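Local structure of protein prgH (Salmonella enterica subsp. enterica serovar Typhimurium, 4G2S) at residues 6-14 against 18-26. The protein is a component of the Salmonella SPI-1 type III secretion system basal body, represented here by an FHA-type domain that probably contributes to its assembly. Residues are numbered along the deposited sequence; the frame is centred on the assembly and turned at random.
Sequences PYIVRLLNS and GCEFPLLTG
Val9 and Phe21 exchange a pair of short backbone hydrogen bonds, Val9 N to Phe21 O at 2.7 Å and Phe21 N to Val9 O at 2.6 Å, and around this hydrogen-bonded pair strands 7-11 and 20-22 run antiparallel, their axes at 154°. Non-hydrogen-bonded pairs follow next to it, Ile8 with Pro22 and Arg10 with Glu20. Leu23 N to Tyr7 O and Leu11 N to Cys19 O carry the pairing outward, until Gly18 N bonds to Leu11 O, 3.0 Å away, beside the turn. The hairpin is a worked example of how strand alternation sends successive side chains to opposite faces: an ion pair on one, an apolar cluster on the other.

The face of Ile8, Pro22, Arg10 and Glu20 carries the ion pair beside apolar groups. Extended with CG anti to the backbone N (chi1 -175°), Arg10 brings NH1 to 2.9 Å from Glu20 OE2 in a salt bridge; the carboxylate oxygen lies in the guanidinium plane but is met from above its own, the two planes standing 84° apart. Gly18 CA lies over one guanidinium face, toward its rim, and Ile8 CG2 packs on Glu20 CB at 3.6 Å. Glu20 OE1 pairs with Arg105, while Arg10 NH2 forms a salt bridge with Glu64 of a second subunit, which makes this face part of a subunit interface.

The other face is apolar. Val9 CG2 presses on Leu23 CD2 at 3.5 Å, a tight carbon contact, and Leu11 CD1 meets the edge of the Phe21 ring at CE2, 3.8 Å away. Strand 20-22 is an edge of the four-stranded antiparallel sheet within the chain, with 7-11 between it and 100-106; Val9 and Leu23 pack against Phe30 and Ile65 of strands 26-33 and 63-67, joining the two sheets of the FHA-type sandwich.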
ATOM      1  N   PRO A   6      -9.829  -6.304 -30.847  1.00 46.44           N
ATOM      2  CA  PRO A   6      -9.433  -7.103 -29.718  1.00 42.57           C
ATOM      3  C   PRO A   6     -10.621  -7.306 -28.761  1.00 38.99           C
ATOM      4  O   PRO A   6     -11.754  -6.877 -29.057  1.00 36.14           O
ATOM      5  CB  PRO A   6      -8.312  -6.254 -29.131  1.00 44.03           C
ATOM      6  CG  PRO A   6      -8.857  -4.873 -29.255  1.00 45.10           C
ATOM      7  CD  PRO A   6      -9.793  -4.884 -30.464  1.00 48.29           C
ATOM      8  N   TYR A   7     -10.359  -7.935 -27.611  1.00 36.77           N
ATOM      9  CA  TYR A   7     -11.396  -8.478 -26.813  1.00 35.46           C
ATOM     10  C   TYR A   7     -11.268  -7.971 -25.378  1.00 32.94           C
ATOM     11  O   TYR A   7     -10.215  -7.546 -24.945  1.00 33.63           O
ATOM     12  CB  TYR A   7     -11.324 -10.002 -26.823  1.00 38.11           C
ATOM     13  CG  TYR A   7     -11.516 -10.611 -28.191  1.00 38.51           C
ATOM     14  CD1 TYR A   7     -12.787 -10.787 -28.733  1.00 40.69           C
ATOM     15  CD2 TYR A   7     -10.409 -11.009 -28.955  1.00 42.70           C
ATOM     16  CE1 TYR A   7     -12.955 -11.307 -30.027  1.00 45.48           C
ATOM     17  CE2 TYR A   7     -10.578 -11.561 -30.214  1.00 45.32           C
ATOM     18  CZ  TYR A   7     -11.845 -11.714 -30.734  1.00 46.38           C
ATOM     19  OH  TYR A   7     -11.974 -12.251 -31.978  1.00 54.11           O
ATOM     20  N   ILE A   8     -12.377  -8.017 -24.664  1.00 31.88           N
ATOM     21  CA  ILE A   8     -12.432  -7.508 -23.310  1.00 30.08           C
ATOM     22  C   ILE A   8     -13.025  -8.598 -22.459  1.00 28.90           C
ATOM     23  O   ILE A   8     -13.955  -9.303 -22.916  1.00 30.23           O
ATOM     24  CB  ILE A   8     -13.309  -6.232 -23.284  1.00 32.69           C
ATOM     25  CG1 ILE A   8     -12.558  -5.086 -23.952  1.00 35.20           C
ATOM     26  CG2 ILE A   8     -13.694  -5.857 -21.883  1.00 30.54           C
ATOM     27  CD1 ILE A   8     -13.378  -3.823 -24.144  1.00 37.65           C
ATOM     28  N   VAL A   9     -12.509  -8.761 -21.231  1.00 25.75           N
ATOM     29  CA  VAL A   9     -13.186  -9.611 -20.278  1.00 26.40           C
ATOM     30  C   VAL A   9     -13.981  -8.715 -19.372  1.00 24.33           C
ATOM     31  O   VAL A   9     -13.383  -7.841 -18.731  1.00 26.82           O
ATOM     32  CB  VAL A   9     -12.230 -10.396 -19.385  1.00 27.22           C
ATOM     33  CG1 VAL A   9     -13.071 -11.307 -18.459  1.00 27.81           C
ATOM     34  CG2 VAL A   9     -11.353 -11.217 -20.256  1.00 31.62           C
ATOM     35  N   ARG A  10     -15.277  -8.992 -19.280  1.00 26.22           N
ATOM     36  CA  ARG A  10     -16.178  -8.373 -18.358  1.00 25.82           C
ATOM     37  C   ARG A  10     -16.592  -9.339 -17.242  1.00 24.92           C
ATOM     38  O   ARG A  10     -17.023 -10.498 -17.459  1.00 25.81           O
ATOM     39  CB  ARG A  10     -17.423  -7.834 -19.097  1.00 28.48           C
ATOM     40  CG  ARG A  10     -18.369  -7.056 -18.171  1.00 28.13           C
ATOM     41  CD  ARG A  10     -19.738  -6.799 -18.799  1.00 30.12           C
ATOM     42  NE  ARG A  10     -20.590  -5.997 -17.946  1.00 29.70           N
ATOM     43  CZ  ARG A  10     -20.689  -4.667 -17.950  1.00 32.45           C
ATOM     44  NH1 ARG A  10     -19.957  -3.892 -18.755  1.00 32.58           N
ATOM     45  NH2 ARG A  10     -21.556  -4.094 -17.119  1.00 33.88           N
ATOM     46  N   LEU A  11     -16.520  -8.834 -16.027  1.00 22.25           N
ATOM     47  CA  LEU A  11     -17.013  -9.603 -14.854  1.00 21.81           C
ATOM     48  C   LEU A  11     -18.512  -9.451 -14.740  1.00 22.84           C
ATOM     49  O   LEU A  11     -19.053  -8.342 -14.914  1.00 24.20           O
ATOM     50  CB  LEU A  11     -16.305  -9.094 -13.631  1.00 21.73           C
ATOM     51  CG  LEU A  11     -14.787  -9.255 -13.666  1.00 22.04           C
ATOM     52  CD1 LEU A  11     -14.286  -8.910 -12.264  1.00 23.51           C
ATOM     53  CD2 LEU A  11     -14.309 -10.577 -14.084  1.00 23.87           C
ATOM     54  N   LEU A  12     -19.224 -10.541 -14.509  1.00 25.26           N
ATOM     55  CA  LEU A  12     -20.686 -10.479 -14.442  1.00 27.13           C
ATOM     56  C   LEU A  12     -21.193 -10.779 -13.037  1.00 30.04           C
ATOM     57  O   LEU A  12     -22.384 -10.760 -12.810  1.00 29.91           O
ATOM     58  CB  LEU A  12     -21.338 -11.467 -15.423  1.00 32.32           C
ATOM     59  CG  LEU A  12     -20.989 -11.370 -16.914  1.00 33.49           C
ATOM     60  CD1 LEU A  12     -21.845 -12.374 -17.676  1.00 38.30           C
ATOM     61  CD2 LEU A  12     -21.218  -9.954 -17.400  1.00 35.70           C
ATOM     62  N   ASN A  13     -20.275 -11.093 -12.139  1.00 28.74           N
ATOM     63  CA  ASN A  13     -20.490 -11.174 -10.706  1.00 31.48           C
ATOM     64  C   ASN A  13     -19.214 -10.787  -9.956  1.00 29.69           C
ATOM     65  O   ASN A  13     -18.301 -10.207 -10.575  1.00 28.63           O
ATOM     66  CB  ASN A  13     -21.011 -12.546 -10.292  1.00 32.52           C
ATOM     67  CG  ASN A  13     -19.954 -13.615 -10.337  1.00 32.94           C
ATOM     68  OD1 ASN A  13     -18.909 -13.432 -10.942  1.00 30.63           O
ATOM     69  ND2 ASN A  13     -20.286 -14.799  -9.820  1.00 35.93           N
ATOM     70  N   SER A  14     -19.146 -11.132  -8.671  1.00 29.98           N
ATOM     71  CA  SER A  14     -18.076 -10.644  -7.753  1.00 31.58           C
ATOM     72  C   SER A  14     -18.310  -9.179  -7.334  1.00 28.86           C
ATOM     73  O   SER A  14     -19.208  -8.488  -7.832  1.00 28.69           O
ATOM     74  CB  SER A  14     -16.654 -10.859  -8.279  1.00 29.12           C
ATOM     75  OG  SER A  14     -16.192  -9.749  -9.101  1.00 29.96           O
ATOM     76  N   GLY A  18     -18.973  -5.776 -13.367  1.00 22.98           N
ATOM     77  CA  GLY A  18     -19.033  -4.715 -14.365  1.00 22.68           C
ATOM     78  C   GLY A  18     -17.613  -4.288 -14.812  1.00 24.04           C
ATOM     79  O   GLY A  18     -17.461  -3.619 -15.837  1.00 22.30           O
ATOM     80  N   CYS A  19     -16.572  -4.666 -14.052  1.00 22.33           N
ATOM     81  CA  CYS A  19     -15.172  -4.340 -14.434  1.00 23.79           C
ATOM     82  C   CYS A  19     -14.821  -5.029 -15.754  1.00 22.42           C
ATOM     83  O   CYS A  19     -15.169  -6.191 -15.989  1.00 20.97           O
ATOM     84  CB  CYS A  19     -14.130  -4.780 -13.386  1.00 24.94           C
ATOM     85  SG  CYS A  19     -13.991  -3.646 -12.016  1.00 28.48           S
ATOM     86  N   GLU A  20     -14.103  -4.298 -16.590  1.00 25.23           N
ATOM     87  CA  GLU A  20     -13.792  -4.745 -17.947  1.00 25.82           C
ATOM     88  C   GLU A  20     -12.297  -4.692 -18.137  1.00 26.99           C
ATOM     89  O   GLU A  20     -11.684  -3.653 -17.967  1.00 30.60           O
ATOM     90  CB  GLU A  20     -14.526  -3.900 -18.976  1.00 27.68           C
ATOM     91  CG  GLU A  20     -16.015  -4.279 -19.091  1.00 27.05           C
ATOM     92  CD  GLU A  20     -16.712  -3.762 -20.319  1.00 30.12           C
ATOM     93  OE1 GLU A  20     -16.166  -2.862 -20.978  1.00 32.27           O
ATOM     94  OE2 GLU A  20     -17.824  -4.241 -20.638  1.00 31.15           O
ATOM     95  N   PHE A  21     -11.695  -5.818 -18.458  1.00 25.78           N
ATOM     96  CA  PHE A  21     -10.256  -5.918 -18.583  1.00 26.14           C
ATOM     97  C   PHE A  21      -9.898  -6.208 -20.047  1.00 27.74           C
ATOM     98  O   PHE A  21     -10.435  -7.153 -20.680  1.00 25.08           O
ATOM     99  CB  PHE A  21      -9.695  -7.027 -17.728  1.00 26.62           C
ATOM    100  CG  PHE A  21     -10.034  -6.894 -16.277  1.00 28.11           C
ATOM    101  CD1 PHE A  21      -9.248  -6.142 -15.432  1.00 30.43           C
ATOM    102  CD2 PHE A  21     -11.157  -7.508 -15.785  1.00 27.81           C
ATOM    103  CE1 PHE A  21      -9.585  -6.015 -14.075  1.00 30.94           C
ATOM    104  CE2 PHE A  21     -11.517  -7.348 -14.435  1.00 26.52           C
ATOM    105  CZ  PHE A  21     -10.702  -6.627 -13.596  1.00 28.16           C
ATOM    106  N   PRO A  22      -8.967  -5.415 -20.586  1.00 30.96           N
ATOM    107  CA  PRO A  22      -8.577  -5.648 -21.980  1.00 32.15           C
ATOM    108  C   PRO A  22      -7.707  -6.870 -22.046  1.00 32.80           C
ATOM    109  O   PRO A  22      -6.845  -7.082 -21.204  1.00 35.96           O
ATOM    110  CB  PRO A  22      -7.763  -4.392 -22.342  1.00 36.11           C
ATOM    111  CG  PRO A  22      -7.188  -3.907 -21.063  1.00 38.00           C
ATOM    112  CD  PRO A  22      -8.225  -4.293 -19.988  1.00 34.11           C
ATOM    113  N   LEU A  23      -7.879  -7.661 -23.087  1.00 38.75           N
ATOM    114  CA  LEU A  23      -7.032  -8.813 -23.287  1.00 34.07           C
ATOM    115  C   LEU A  23      -5.983  -8.530 -24.344  1.00 35.94           C
ATOM    116  O   LEU A  23      -6.270  -7.987 -25.395  1.00 36.28           O
ATOM    117  CB  LEU A  23      -7.849  -9.985 -23.768  1.00 33.69           C
ATOM    118  CG  LEU A  23      -8.877 -10.614 -22.903  1.00 32.96           C
ATOM    119  CD1 LEU A  23      -9.638 -11.643 -23.741  1.00 34.97           C
ATOM    120  CD2 LEU A  23      -8.192 -11.239 -21.701  1.00 32.03           C
ATOM    121  N   LEU A  24      -4.767  -8.899 -24.061  1.00 36.15           N
ATOM    122  CA  LEU A  24      -3.737  -8.844 -25.120  1.00 40.72           C
ATOM    123  C   LEU A  24      -3.698 -10.119 -25.926  1.00 38.32           C
ATOM    124  O   LEU A  24      -4.151 -11.185 -25.500  1.00 35.82           O
ATOM    125  CB  LEU A  24      -2.367  -8.544 -24.528  1.00 46.83           C
ATOM    126  CG  LEU A  24      -1.970  -7.072 -24.615  1.00 54.05           C
ATOM    127  CD1 LEU A  24      -1.806  -6.630 -26.082  1.00 56.84           C
ATOM    128  CD2 LEU A  24      -2.949  -6.163 -23.884  1.00 55.53           C
ATOM    129  N   THR A  25      -3.192 -10.008 -27.149  1.00 39.53           N
ATOM    130  CA  THR A  25      -2.912 -11.199 -27.917  1.00 40.14           C
ATOM    131  C   THR A  25      -1.996 -12.043 -27.089  1.00 41.04           C
ATOM    132  O   THR A  25      -1.034 -11.533 -26.496  1.00 44.06           O
ATOM    133  CB  THR A  25      -2.196 -10.845 -29.221  1.00 43.91           C
ATOM    134  OG1 THR A  25      -2.964  -9.837 -29.858  1.00 42.67           O
ATOM    135  CG2 THR A  25      -2.103 -12.060 -30.138  1.00 46.24           C
ATOM    136  N   GLY A  26      -2.271 -13.344 -27.057  1.00 40.93           N
ATOM    137  CA  GLY A  26      -1.487 -14.246 -26.236  1.00 41.76           C
ATOM    138  C   GLY A  26      -2.253 -14.628 -24.974  1.00 38.61           C
ATOM    139  O   GLY A  26      -3.483 -14.788 -25.031  1.00 35.83           O
TER